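PDB 4O9D: Rik1-associated factor 1 from Schizosaccharomyces pombe, which serves as a WD40-repeat component of the Clr4 methyltransferase complex, which contributes to establishing heterochromatin by methylating histone H3 to form H3K9me. Local coordinates for residues I359-D364 / I372-E377; Q343-G348 / G385-D390; W23-E28 / G400-M405; D280-T285 / S296-Q301. One frame throughout, in Å; residues are numbered along the deposited sequence.

How the contacts relate
The chain opens contact 3 almost at its N terminus, where strand 21-26 waits for a partner that arrives only near the C-terminal end; the other three contacts are nested inside this long loop. Contact 4 closes first, joining the two inner strands of the blade 281-318. Contact 2 opens next at 343-348, and contact 1, the outer hairpin of the blade 341-377, closes within it before 385-390 completes contact 2 and bridges to the last blade. Residues 400-405 then close contact 3. None of the loops cross. Contacts 4 and 2 touch through Trp344 NE1 and Thr285 OG1, 2.8 Å apart, a probable hydrogen bond between consecutive blades.

Contact 1 of 4, residues I359-D364 / I372-E377; sequences IVKVWD and IQNFTE. With EDO (1,2-ethanediol), chain E.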
loop_
_atom_site.group_PDB
_atom_site.type_symbol
_atom_site.label_atom_id
_atom_site.label_comp_id
_atom_site.label_asym_id
_atom_site.label_seq_id
_atom_site.Cartn_x
_atom_site.Cartn_y
_atom_site.Cartn_z
ATOM N N ILE A 359 0.434 4.807 -18.572
ATOM C CA ILE A 359 1.621 4.044 -18.959
ATOM C C ILE A 359 2.417 3.576 -17.754
ATOM O O ILE A 359 2.569 4.300 -16.775
ATOM C CB ILE A 359 2.571 4.884 -19.856
ATOM C CG1 ILE A 359 1.799 5.543 -21.012
ATOM C CG2 ILE A 359 3.719 4.020 -20.403
ATOM C CD1 ILE A 359 1.386 4.576 -22.110
ATOM N N VAL A 360 2.932 2.359 -17.851
ATOM C CA VAL A 360 3.909 1.847 -16.897
ATOM C C VAL A 360 5.286 2.015 -17.522
ATOM O O VAL A 360 5.562 1.434 -18.566
ATOM C CB VAL A 360 3.656 0.361 -16.560
ATOM C CG1 VAL A 360 4.759 -0.181 -15.651
ATOM C CG2 VAL A 360 2.264 0.192 -15.912
ATOM N N LYS A 361 6.130 2.831 -16.897
ATOM C CA LYS A 361 7.450 3.141 -17.437
ATOM C C LYS A 361 8.520 2.435 -16.614
ATOM O O LYS A 361 8.369 2.289 -15.383
ATOM C CB LYS A 361 7.661 4.660 -17.456
ATOM C CG LYS A 361 6.809 5.362 -18.538
ATOM C CD LYS A 361 6.967 6.868 -18.525
ATOM C CE LYS A 361 6.244 7.487 -19.742
ATOM N NZ LYS A 361 6.885 7.020 -21.019
ATOM N N VAL A 362 9.570 1.967 -17.299
ATOM C CA VAL A 362 10.667 1.238 -16.651
ATOM C C VAL A 362 11.918 2.135 -16.704
ATOM O O VAL A 362 12.219 2.699 -17.766
ATOM C CB VAL A 362 10.960 -0.135 -17.326
ATOM C CG1 VAL A 362 12.092 -0.876 -16.612
ATOM C CG2 VAL A 362 9.691 -1.022 -17.385
ATOM N N TRP A 363 12.611 2.272 -15.564
ATOM C CA TRP A 363 13.754 3.172 -15.432
ATOM C C TRP A 363 14.982 2.480 -14.830
ATOM O O TRP A 363 14.843 1.649 -13.925
ATOM C CB TRP A 363 13.404 4.361 -14.526
ATOM C CG TRP A 363 12.044 4.995 -14.748
ATOM C CD1 TRP A 363 10.865 4.625 -14.175
ATOM C CD2 TRP A 363 11.751 6.140 -15.574
ATOM N NE1 TRP A 363 9.843 5.467 -14.596
ATOM C CE2 TRP A 363 10.364 6.399 -15.455
ATOM C CE3 TRP A 363 12.536 6.972 -16.402
ATOM C CZ2 TRP A 363 9.733 7.451 -16.127
ATOM C CZ3 TRP A 363 11.905 8.019 -17.082
ATOM C CH2 TRP A 363 10.516 8.249 -16.938
ATOM N N ASP A 364 16.181 2.822 -15.322
ATOM C CA ASP A 364 17.436 2.415 -14.661
ATOM C C ASP A 364 18.226 3.661 -14.245
ATOM O O ASP A 364 18.775 4.370 -15.086
ATOM C CB ASP A 364 18.309 1.545 -15.549
ATOM C CG ASP A 364 19.437 0.882 -14.775
ATOM O OD1 ASP A 364 19.937 1.486 -13.794
ATOM O OD2 ASP A 364 19.805 -0.258 -15.121
ATOM N N ILE A 372 14.028 3.320 -19.832
ATOM C CA ILE A 372 14.381 2.087 -20.501
ATOM C C ILE A 372 13.330 1.826 -21.561
ATOM O O ILE A 372 13.637 1.749 -22.758
ATOM C CB ILE A 372 14.379 0.892 -19.532
ATOM C CG1 ILE A 372 15.431 1.095 -18.433
ATOM C CG2 ILE A 372 14.575 -0.423 -20.292
ATOM C CD1 ILE A 372 16.858 1.224 -18.937
ATOM N N GLN A 373 12.078 1.719 -21.125
ATOM C CA GLN A 373 10.993 1.362 -22.038
ATOM C C GLN A 373 9.649 1.554 -21.363
ATOM O O GLN A 373 9.571 1.626 -20.141
ATOM C CB GLN A 373 11.143 -0.095 -22.451
ATOM C CG GLN A 373 10.846 -1.064 -21.301
ATOM C CD GLN A 373 10.768 -2.505 -21.757
ATOM O OE1 GLN A 373 11.600 -2.970 -22.532
ATOM N NE2 GLN A 373 9.764 -3.223 -21.269
ATOM N N ASN A 374 8.606 1.704 -22.171
ATOM C CA ASN A 374 7.236 1.620 -21.701
ATOM C C ASN A 374 6.917 0.138 -21.576
ATOM O O ASN A 374 7.099 -0.613 -22.528
ATOM C CB ASN A 374 6.275 2.311 -22.674
ATOM C CG ASN A 374 6.421 3.832 -22.662
ATOM O OD1 ASN A 374 7.039 4.394 -21.771
ATOM N ND2 ASN A 374 5.821 4.502 -23.644
ATOM N N PHE A 375 6.484 -0.293 -20.392
ATOM C CA PHE A 375 6.153 -1.698 -20.166
ATOM C C PHE A 375 4.800 -2.025 -20.751
ATOM O O PHE A 375 4.627 -3.045 -21.422
ATOM C CB PHE A 375 6.132 -2.047 -18.672
ATOM C CG PHE A 375 5.742 -3.470 -18.401
ATOM C CD1 PHE A 375 6.611 -4.506 -18.693
ATOM C CD2 PHE A 375 4.493 -3.778 -17.865
ATOM C CE1 PHE A 375 6.239 -5.831 -18.456
ATOM C CE2 PHE A 375 4.113 -5.114 -17.620
ATOM C CZ PHE A 375 4.972 -6.129 -17.920
ATOM N N THR A 376 3.826 -1.169 -20.471
ATOM C CA THR A 376 2.489 -1.402 -20.973
ATOM C C THR A 376 1.714 -0.108 -20.930
ATOM O O THR A 376 2.202 0.884 -20.394
ATOM C CB THR A 376 1.762 -2.507 -20.168
ATOM O OG1 THR A 376 0.554 -2.868 -20.836
ATOM C CG2 THR A 376 1.446 -2.050 -18.719
ATOM N N GLU A 377 0.557 -0.107 -21.588
ATOM C CA GLU A 377 -0.349 1.030 -21.631
ATOM C C GLU A 377 -1.771 0.563 -21.298
ATOM O O GLU A 377 -2.325 -0.345 -21.957
ATOM C CB GLU A 377 -0.351 1.705 -22.999
ATOM C CG GLU A 377 -1.482 2.725 -23.089
ATOM C CD GLU A 377 -1.409 3.619 -24.294
ATOM O OE1 GLU A 377 -0.535 3.401 -25.158
ATOM O OE2 GLU A 377 -2.242 4.544 -24.376
HETATM C C1 EDO E . 8.591 3.043 -25.248
HETATM O O1 EDO E . 9.140 1.769 -24.915
HETATM C C2 EDO E . 9.601 3.879 -26.033
HETATM O O2 EDO E . 9.257 5.259 -25.873
HETATM O O HOH W 1 5.391 7.224 -23.629
#
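Val362 faces both Ile372 and Gln373, a classic beta bulge in the antiparallel hairpin that makes the outer two strands of a WD40 propeller blade. Its N donates to Gln373 O while its O accepts from Ile372 N. On the face carrying Val360 and Val362, the valine methyls are the bumps. Val360 CG1 rests 3.8 Å from Phe375 CB, and Val362 CG2 reaches the same methylene at 3.9 Å, so that Phe375 CB fills the notch between the two valines. With CG anti to the backbone N (chi1 178°), the phenyl ring leads away toward an edge-to-face meeting with Tyr406 of the next blade. Val360 CG2 meanwhile lies 3.7 Å from Thr376 CG2.

The other face is shaped by Ile359, which spreads its branches over two neighbours: CG2 comes within 3.5 Å of Asn374 CG, and CD1 within 3.5 Å of Glu377 CB, against the aliphatic stem of a side chain whose carboxylate is salt-bridged to Lys323. Lys361 runs alongside Asn374 and turns at its last torsion (chi4 -64°), which brings NZ to 2.7 Å from Asn374 OD1. A water accepts from both Lys361 NZ and, at 2.8 Å, Asn374 ND2.

Contact 2 of 4, residues Q343-G348 / G385-D390; sequences QWQPKG and GGFSED
Pro346 sets CD over one face of the Phe387 ring, 3.8 Å from the centroid and 30° off the normal, a CH-pi contact, the two side chains crossing obliquely. Packing here is tight: Pro346 CD is 3.4 Å from Phe387 CG, and Pro346 CG is equally close to Ser388 O. Gln343 closes in at the edge of the same phenyl ring. Its chain, extended beyond CG (chi2 -164°), carries the amide past Gly386 CA, and OE1 accepts a nearly straight bond of 2.9 Å from Phe387 N, the donor tilted somewhat from the amide plane. The other half of that amide is tied down by a water, which accepts from Gln343 NE2 and donates to Phe387 O. These residues end the innermost strands of two consecutive blades of the beta-propeller, and the type II turn from Gln345 to Gly348 carries Pro346 onto the neighbouring blade. Beyond the proline the contact loosens toward solvent. Lys347, bent at several torsions, brings NZ 3.2 Å from Asp390 O, approaching from above the carbonyl plane and not on a lone pair. Asp390 OD1 lies 5.9 Å from Lys347 NZ, and is engaged by Ser388 OG and by Ser392 just beyond the segment.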
loop_
_atom_site.group_PDB
_atom_site.type_symbol
_atom_site.label_atom_id
_atom_site.label_comp_id
_atom_site.label_asym_id
_atom_site.label_seq_id
_atom_site.Cartn_x
_atom_site.Cartn_y
_atom_site.Cartn_z
ATOM N N GLN A 343 7.529 1.223 -7.676
ATOM C CA GLN A 343 8.153 0.065 -7.025
ATOM C C GLN A 343 9.437 -0.325 -7.710
ATOM O O GLN A 343 9.549 -0.260 -8.947
ATOM C CB GLN A 343 7.212 -1.162 -7.057
ATOM C CG GLN A 343 6.013 -1.078 -6.117
ATOM C CD GLN A 343 5.345 -2.431 -5.883
ATOM O OE1 GLN A 343 5.667 -3.426 -6.537
ATOM N NE2 GLN A 343 4.408 -2.471 -4.932
ATOM N N TRP A 344 10.382 -0.781 -6.907
ATOM C CA TRP A 344 11.567 -1.442 -7.417
ATOM C C TRP A 344 11.291 -2.910 -7.688
ATOM O O TRP A 344 10.656 -3.617 -6.893
ATOM C CB TRP A 344 12.729 -1.273 -6.443
ATOM C CG TRP A 344 13.077 0.196 -6.284
ATOM C CD1 TRP A 344 12.468 1.097 -5.456
ATOM C CD2 TRP A 344 14.088 0.920 -6.994
ATOM N NE1 TRP A 344 13.056 2.342 -5.591
ATOM C CE2 TRP A 344 14.044 2.258 -6.538
ATOM C CE3 TRP A 344 15.026 0.571 -7.980
ATOM C CZ2 TRP A 344 14.898 3.234 -7.025
ATOM C CZ3 TRP A 344 15.886 1.541 -8.447
ATOM C CH2 TRP A 344 15.816 2.856 -7.987
ATOM N N GLN A 345 11.718 -3.336 -8.869
ATOM C CA GLN A 345 11.684 -4.733 -9.264
ATOM C C GLN A 345 12.234 -5.602 -8.139
ATOM O O GLN A 345 13.400 -5.472 -7.770
ATOM C CB GLN A 345 12.563 -4.904 -10.513
ATOM C CG GLN A 345 13.103 -6.315 -10.710
ATOM C CD GLN A 345 12.309 -7.082 -11.737
ATOM O OE1 GLN A 345 12.393 -6.807 -12.934
ATOM N NE2 GLN A 345 11.510 -8.037 -11.275
ATOM N N PRO A 346 11.410 -6.504 -7.593
ATOM C CA PRO A 346 12.031 -7.296 -6.535
ATOM C C PRO A 346 13.205 -8.099 -7.090
ATOM O O PRO A 346 13.152 -8.574 -8.230
ATOM C CB PRO A 346 10.891 -8.197 -6.047
ATOM C CG PRO A 346 9.638 -7.472 -6.459
ATOM C CD PRO A 346 10.001 -6.856 -7.800
ATOM N N LYS A 347 14.271 -8.196 -6.303
ATOM C CA LYS A 347 15.420 -9.011 -6.661
ATOM C C LYS A 347 16.266 -8.370 -7.779
ATOM O O LYS A 347 17.280 -8.934 -8.171
ATOM C CB LYS A 347 14.948 -10.414 -7.070
ATOM C CG LYS A 347 14.091 -11.107 -5.995
ATOM C CD LYS A 347 12.995 -11.980 -6.597
ATOM C CE LYS A 347 13.578 -13.158 -7.360
ATOM N NZ LYS A 347 12.819 -14.425 -7.107
ATOM N N GLY A 348 15.869 -7.184 -8.251
ATOM C CA GLY A 348 16.567 -6.499 -9.328
ATOM C C GLY A 348 16.970 -5.069 -8.983
ATOM O O GLY A 348 16.986 -4.684 -7.810
ATOM N N GLY A 385 -0.304 -0.504 -8.799
ATOM C CA GLY A 385 0.537 -1.491 -9.450
ATOM C C GLY A 385 1.488 -2.115 -8.444
ATOM O O GLY A 385 2.039 -1.422 -7.597
ATOM N N GLY A 386 1.705 -3.420 -8.543
ATOM C CA GLY A 386 2.509 -4.111 -7.552
ATOM C C GLY A 386 3.051 -5.459 -7.988
ATOM O O GLY A 386 2.303 -6.308 -8.482
ATOM N N PHE A 387 4.352 -5.659 -7.780
ATOM C CA PHE A 387 5.005 -6.948 -8.005
ATOM C C PHE A 387 4.741 -7.894 -6.857
ATOM O O PHE A 387 4.624 -7.466 -5.705
ATOM C CB PHE A 387 6.523 -6.772 -8.036
ATOM C CG PHE A 387 7.045 -6.125 -9.289
ATOM C CD1 PHE A 387 7.182 -6.855 -10.445
ATOM C CD2 PHE A 387 7.421 -4.792 -9.292
ATOM C CE1 PHE A 387 7.676 -6.271 -11.589
ATOM C CE2 PHE A 387 7.926 -4.200 -10.440
ATOM C CZ PHE A 387 8.045 -4.943 -11.583
ATOM N N SER A 388 4.707 -9.186 -7.142
ATOM C CA SER A 388 4.797 -10.163 -6.075
ATOM C C SER A 388 6.245 -10.164 -5.613
ATOM O O SER A 388 7.163 -9.820 -6.389
ATOM C CB SER A 388 4.360 -11.561 -6.560
ATOM O OG SER A 388 5.156 -11.991 -7.652
ATOM N N GLU A 389 6.453 -10.547 -4.359
ATOM C CA GLU A 389 7.795 -10.570 -3.782
ATOM C C GLU A 389 8.772 -11.459 -4.566
ATOM O O GLU A 389 9.968 -11.164 -4.619
ATOM C CB GLU A 389 7.746 -11.018 -2.312
ATOM C CG GLU A 389 7.339 -9.934 -1.356
ATOM C CD GLU A 389 7.454 -10.374 0.097
ATOM O OE1 GLU A 389 7.895 -9.554 0.933
ATOM O OE2 GLU A 389 7.114 -11.543 0.402
ATOM N N ASP A 390 8.280 -12.547 -5.161
ATOM C CA ASP A 390 9.153 -13.433 -5.935
ATOM C C ASP A 390 9.329 -12.955 -7.399
ATOM O O ASP A 390 9.930 -13.647 -8.222
ATOM C CB ASP A 390 8.667 -14.894 -5.872
ATOM C CG ASP A 390 7.473 -15.167 -6.783
ATOM O OD1 ASP A 390 6.972 -14.219 -7.416
ATOM O OD2 ASP A 390 7.018 -16.336 -6.860
HETATM O O HOH W 2 3.407 -5.171 -4.370
#

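Contact 3 of 4, residues W23-E28 / G400-M405; sequences WKHFNE and GGDVNM
His25 and Asn404, paired across two antiparallel strands, join through their side chains: ND1 of His25 donates to Asn404 OD1 over 2.9 Å. The bond is nearly straight at 171°, and the oxygen lies at the edge of the imidazole, in its plane, while the amide is turned 65° from the ring. With CG anti to the backbone N (chi1 161°), the imidazole extends along its own strand toward Asp402. A leucine in place of His25 would probably leave Asn404 OD1 without this donor and its amide less firmly fixed in rotation. Nearer the strand ends, Asn27 ND2 reaches Gly400 O at 3.1 Å, and Met405 SD lies at the edge of the Trp23 indole, 4.1 Å from CZ3, a Met-aromatic contact.

The backbone sets these groups in register. Phe26 and Val403 exchange a pair of N-H...O bonds, and Met405 O accepts from Trp23 N at 2.8 Å and from Lys24 N at 3.1 Å, a classic beta bulge. Gly401 gives Asn27 room, since a CB there would collide with its OD1. Farther out, Trp23 and Phe26 make edge-to-face contacts with Phe419 and Trp63, and Lys24 NZ reaches Glu70 and Glu418 O. An N-terminal strand completing the outer edge of the blade built by the C-terminal part of the chain is the "velcro" closure of WD40 propellers.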
loop_
_atom_site.group_PDB
_atom_site.type_symbol
_atom_site.label_atom_id
_atom_site.label_comp_id
_atom_site.label_asym_id
_atom_site.label_seq_id
_atom_site.Cartn_x
_atom_site.Cartn_y
_atom_site.Cartn_z
ATOM N N TRP A 23 -1.088 -12.074 -18.958
ATOM C CA TRP A 23 -1.562 -13.358 -18.498
ATOM C C TRP A 23 -3.069 -13.351 -18.320
ATOM O O TRP A 23 -3.774 -14.112 -18.972
ATOM C CB TRP A 23 -0.888 -13.732 -17.180
ATOM C CG TRP A 23 -1.298 -15.062 -16.716
ATOM C CD1 TRP A 23 -1.372 -16.201 -17.473
ATOM C CD2 TRP A 23 -1.698 -15.431 -15.392
ATOM N NE1 TRP A 23 -1.798 -17.250 -16.701
ATOM C CE2 TRP A 23 -2.004 -16.807 -15.419
ATOM C CE3 TRP A 23 -1.830 -14.731 -14.184
ATOM C CZ2 TRP A 23 -2.428 -17.501 -14.284
ATOM C CZ3 TRP A 23 -2.253 -15.421 -13.058
ATOM C CH2 TRP A 23 -2.551 -16.794 -13.120
ATOM N N LYS A 24 -3.565 -12.504 -17.420
ATOM C CA LYS A 24 -4.992 -12.427 -17.178
ATOM C C LYS A 24 -5.434 -10.997 -17.113
ATOM O O LYS A 24 -4.725 -10.134 -16.603
ATOM C CB LYS A 24 -5.364 -13.109 -15.862
ATOM C CG LYS A 24 -5.038 -14.575 -15.805
ATOM C CD LYS A 24 -5.936 -15.377 -16.708
ATOM C CE LYS A 24 -5.721 -16.863 -16.501
ATOM N NZ LYS A 24 -6.477 -17.670 -17.502
ATOM N N HIS A 25 -6.626 -10.756 -17.628
ATOM C CA HIS A 25 -7.277 -9.475 -17.490
ATOM C C HIS A 25 -8.625 -9.705 -16.829
ATOM O O HIS A 25 -9.296 -10.709 -17.090
ATOM C CB HIS A 25 -7.510 -8.799 -18.839
ATOM C CG HIS A 25 -8.554 -7.733 -18.772
ATOM N ND1 HIS A 25 -8.268 -6.442 -18.388
ATOM C CD2 HIS A 25 -9.892 -7.780 -18.977
ATOM C CE1 HIS A 25 -9.383 -5.731 -18.377
ATOM N NE2 HIS A 25 -10.382 -6.518 -18.735
ATOM N N PHE A 26 -9.028 -8.758 -15.992
ATOM C CA PHE A 26 -10.236 -8.893 -15.197
ATOM C C PHE A 26 -10.900 -7.529 -15.002
ATOM O O PHE A 26 -10.221 -6.541 -14.725
ATOM C CB PHE A 26 -9.846 -9.520 -13.844
ATOM C CG PHE A 26 -10.977 -9.646 -12.862
ATOM C CD1 PHE A 26 -11.849 -10.728 -12.923
ATOM C CD2 PHE A 26 -11.138 -8.719 -11.838
ATOM C CE1 PHE A 26 -12.888 -10.863 -12.001
ATOM C CE2 PHE A 26 -12.178 -8.846 -10.915
ATOM C CZ PHE A 26 -13.048 -9.917 -10.998
ATOM N N ASN A 27 -12.222 -7.477 -15.162
ATOM C CA ASN A 27 -13.015 -6.283 -14.851
ATOM C C ASN A 27 -14.456 -6.671 -14.546
ATOM O O ASN A 27 -15.323 -6.580 -15.413
ATOM C CB ASN A 27 -13.031 -5.266 -16.009
ATOM C CG ASN A 27 -13.734 -3.938 -15.625
ATOM O OD1 ASN A 27 -14.537 -3.897 -14.683
ATOM N ND2 ASN A 27 -13.424 -2.859 -16.344
ATOM N N GLU A 28 -14.698 -7.125 -13.326
ATOM C CA GLU A 28 -16.053 -7.340 -12.826
ATOM C C GLU A 28 -16.208 -6.339 -11.740
ATOM O O GLU A 28 -17.120 -6.395 -10.910
ATOM C CB GLU A 28 -16.187 -8.732 -12.237
ATOM C CG GLU A 28 -15.978 -9.796 -13.283
ATOM C CD GLU A 28 -16.869 -9.570 -14.482
ATOM O OE1 GLU A 28 -18.047 -9.193 -14.270
ATOM O OE2 GLU A 28 -16.387 -9.749 -15.627
ATOM N N GLY A 400 -11.708 2.786 -13.787
ATOM C CA GLY A 400 -12.781 2.135 -14.520
ATOM C C GLY A 400 -12.814 0.627 -14.338
ATOM O O GLY A 400 -13.574 -0.060 -15.022
ATOM N N GLY A 401 -11.979 0.106 -13.439
ATOM C CA GLY A 401 -12.067 -1.287 -13.053
ATOM C C GLY A 401 -11.151 -2.283 -13.742
ATOM O O GLY A 401 -11.161 -3.458 -13.366
ATOM N N ASP A 402 -10.363 -1.861 -14.732
ATOM C CA ASP A 402 -9.449 -2.797 -15.385
ATOM C C ASP A 402 -8.370 -3.274 -14.431
ATOM O O ASP A 402 -7.751 -2.481 -13.743
ATOM C CB ASP A 402 -8.778 -2.176 -16.617
ATOM C CG ASP A 402 -9.646 -2.286 -17.869
ATOM O OD1 ASP A 402 -10.563 -3.138 -17.880
ATOM O OD2 ASP A 402 -9.421 -1.527 -18.832
ATOM N N VAL A 403 -8.141 -4.577 -14.425
ATOM C CA VAL A 403 -7.008 -5.167 -13.723
ATOM C C VAL A 403 -6.225 -6.074 -14.672
ATOM O O VAL A 403 -6.743 -7.109 -15.117
ATOM C CB VAL A 403 -7.484 -5.983 -12.494
ATOM C CG1 VAL A 403 -6.295 -6.666 -11.785
ATOM C CG2 VAL A 403 -8.200 -5.084 -11.546
ATOM N N ASN A 404 -4.998 -5.673 -15.010
ATOM C CA ASN A 404 -4.127 -6.510 -15.826
ATOM C C ASN A 404 -3.088 -7.255 -15.003
ATOM O O ASN A 404 -2.375 -6.654 -14.199
ATOM C CB ASN A 404 -3.425 -5.678 -16.913
ATOM C CG ASN A 404 -4.394 -5.163 -17.963
ATOM O OD1 ASN A 404 -5.561 -5.538 -17.974
ATOM N ND2 ASN A 404 -3.912 -4.313 -18.851
ATOM N N MET A 405 -3.003 -8.565 -15.212
ATOM C CA MET A 405 -1.978 -9.390 -14.573
ATOM C C MET A 405 -0.937 -9.902 -15.578
ATOM O O MET A 405 -1.300 -10.533 -16.595
ATOM C CB MET A 405 -2.601 -10.616 -13.899
ATOM C CG MET A 405 -3.253 -10.381 -12.549
ATOM S SD MET A 405 -2.870 -11.744 -11.400
ATOM C CE MET A 405 -3.512 -11.072 -9.879
#

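Contact 4 of 4, residues D280-T285 / S296-Q301; sequences DINHAT and SGTDNQ
Ser296 O accepts from the backbone N of both Asn282 and His283, at 2.9 and 3.2 Å, so that a classic beta bulge shifts the register of this antiparallel pair by one residue. Ser296 N returns a bond to His283 O, and Thr298 N donates to Asp280 O past the end of the strand. Among the side chains, the methyl of Thr298 wedges in: CG2 lies 3.4 Å from Asp280 CB and 3.5 Å from Asn282 OD1, crossing both side chains at about a right angle. Its hydroxyl, held between the backbone N and carbonyl carbon (chi1 67°), is linked by a water to Asp280 N. A second water joins His283 O to Ser296 OG, which is also bonded to Thr302. Asn282 ND2 donates to the carbonyls of Ala337 and Ile339; a valine here is likely to leave both oxygens without that donor. Beyond the contact, Asp299 OD1 accepts from Gln301 N, an Asx turn leading into the third strand. Within the propeller, strands 281-286 and 292-297 are the inner two of their blade, and Ile281 and Ala284 pack against strands 247-253 and 258-264 of the preceding one.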
loop_
_atom_site.group_PDB
_atom_site.type_symbol
_atom_site.label_atom_id
_atom_site.label_comp_id
_atom_site.label_asym_id
_atom_site.label_seq_id
_atom_site.Cartn_x
_atom_site.Cartn_y
_atom_site.Cartn_z
ATOM N N ASP A 280 1.989 17.439 -3.565
ATOM C CA ASP A 280 1.285 16.276 -3.035
ATOM C C ASP A 280 2.069 15.010 -3.346
ATOM O O ASP A 280 2.058 14.531 -4.487
ATOM C CB ASP A 280 -0.120 16.177 -3.651
ATOM C CG ASP A 280 -1.049 15.246 -2.866
ATOM O OD1 ASP A 280 -0.561 14.387 -2.085
ATOM O OD2 ASP A 280 -2.277 15.377 -3.039
ATOM N N ILE A 281 2.747 14.452 -2.345
ATOM C CA ILE A 281 3.527 13.239 -2.578
ATOM C C ILE A 281 2.654 12.001 -2.315
ATOM O O ILE A 281 2.087 11.827 -1.205
ATOM C CB ILE A 281 4.791 13.170 -1.673
ATOM C CG1 ILE A 281 5.705 14.382 -1.870
ATOM C CG2 ILE A 281 5.565 11.879 -1.933
ATOM C CD1 ILE A 281 6.988 14.287 -0.999
ATOM N N ASN A 282 2.541 11.139 -3.325
ATOM C CA ASN A 282 1.787 9.888 -3.196
ATOM C C ASN A 282 2.654 8.746 -2.646
ATOM O O ASN A 282 2.174 7.947 -1.838
ATOM C CB ASN A 282 1.225 9.422 -4.547
ATOM C CG ASN A 282 0.082 10.296 -5.066
ATOM O OD1 ASN A 282 -0.554 11.033 -4.327
ATOM N ND2 ASN A 282 -0.174 10.198 -6.357
ATOM N N HIS A 283 3.911 8.645 -3.100
ATOM C CA HIS A 283 4.752 7.493 -2.748
ATOM C C HIS A 283 6.221 7.885 -2.667
ATOM O O HIS A 283 6.750 8.523 -3.593
ATOM C CB HIS A 283 4.625 6.363 -3.800
ATOM C CG HIS A 283 3.240 5.821 -3.952
ATOM N ND1 HIS A 283 2.658 5.008 -3.007
ATOM C CD2 HIS A 283 2.313 5.991 -4.931
ATOM C CE1 HIS A 283 1.423 4.709 -3.384
ATOM N NE2 HIS A 283 1.195 5.278 -4.554
ATOM N N ALA A 284 6.881 7.478 -1.585
ATOM C CA ALA A 284 8.339 7.586 -1.484
ATOM C C ALA A 284 8.940 6.188 -1.409
ATOM O O ALA A 284 8.322 5.285 -0.813
ATOM C CB ALA A 284 8.715 8.378 -0.242
ATOM N N THR A 285 10.130 5.983 -1.990
ATOM C CA THR A 285 10.809 4.687 -1.841
ATOM C C THR A 285 12.303 4.851 -1.572
ATOM O O THR A 285 12.844 5.963 -1.574
ATOM C CB THR A 285 10.655 3.743 -3.092
ATOM O OG1 THR A 285 11.518 4.194 -4.148
ATOM C CG2 THR A 285 9.206 3.709 -3.573
ATOM N N SER A 296 7.289 10.295 -5.701
ATOM C CA SER A 296 6.392 10.330 -6.857
ATOM C C SER A 296 5.130 11.077 -6.485
ATOM O O SER A 296 4.498 10.808 -5.445
ATOM C CB SER A 296 6.020 8.926 -7.358
ATOM O OG SER A 296 7.142 8.080 -7.535
ATOM N N GLY A 297 4.717 12.006 -7.335
ATOM C CA GLY A 297 3.629 12.877 -6.926
ATOM C C GLY A 297 2.445 12.944 -7.843
ATOM O O GLY A 297 2.393 12.277 -8.888
ATOM N N THR A 298 1.494 13.778 -7.430
ATOM C CA THR A 298 0.310 14.078 -8.227
ATOM C C THR A 298 0.674 14.932 -9.421
ATOM O O THR A 298 -0.178 15.134 -10.289
ATOM C CB THR A 298 -0.776 14.832 -7.402
ATOM O OG1 THR A 298 -0.292 16.141 -7.045
ATOM C CG2 THR A 298 -1.144 14.038 -6.120
ATOM N N ASP A 299 1.914 15.433 -9.478
ATOM C CA ASP A 299 2.425 16.095 -10.697
ATOM C C ASP A 299 2.796 15.131 -11.814
ATOM O O ASP A 299 3.283 15.541 -12.883
ATOM C CB ASP A 299 3.618 17.013 -10.406
ATOM C CG ASP A 299 4.803 16.289 -9.767
ATOM O OD1 ASP A 299 4.706 15.082 -9.447
ATOM O OD2 ASP A 299 5.840 16.968 -9.558
ATOM N N ASN A 300 2.554 13.851 -11.584
ATOM C CA ASN A 300 2.856 12.845 -12.586
ATOM C C ASN A 300 4.350 12.759 -12.890
ATOM O O ASN A 300 4.739 12.500 -14.020
ATOM C CB ASN A 300 2.070 13.149 -13.873
ATOM C CG ASN A 300 1.423 11.906 -14.483
ATOM O OD1 ASN A 300 1.152 10.908 -13.794
ATOM N ND2 ASN A 300 1.169 11.963 -15.792
ATOM N N GLN A 301 5.207 12.981 -11.895
ATOM C CA GLN A 301 6.635 12.739 -12.112
ATOM C C GLN A 301 7.265 12.310 -10.800
ATOM O O GLN A 301 6.658 12.490 -9.752
ATOM C CB GLN A 301 7.328 13.990 -12.671
ATOM C CG GLN A 301 7.255 15.198 -11.759
ATOM C CD GLN A 301 7.598 16.488 -12.501
ATOM O OE1 GLN A 301 7.747 16.489 -13.734
ATOM N NE2 GLN A 301 7.705 17.594 -11.761
HETATM O O HOH W 3 2.451 16.949 -6.644
HETATM O O HOH W 4 8.466 7.177 -5.458
#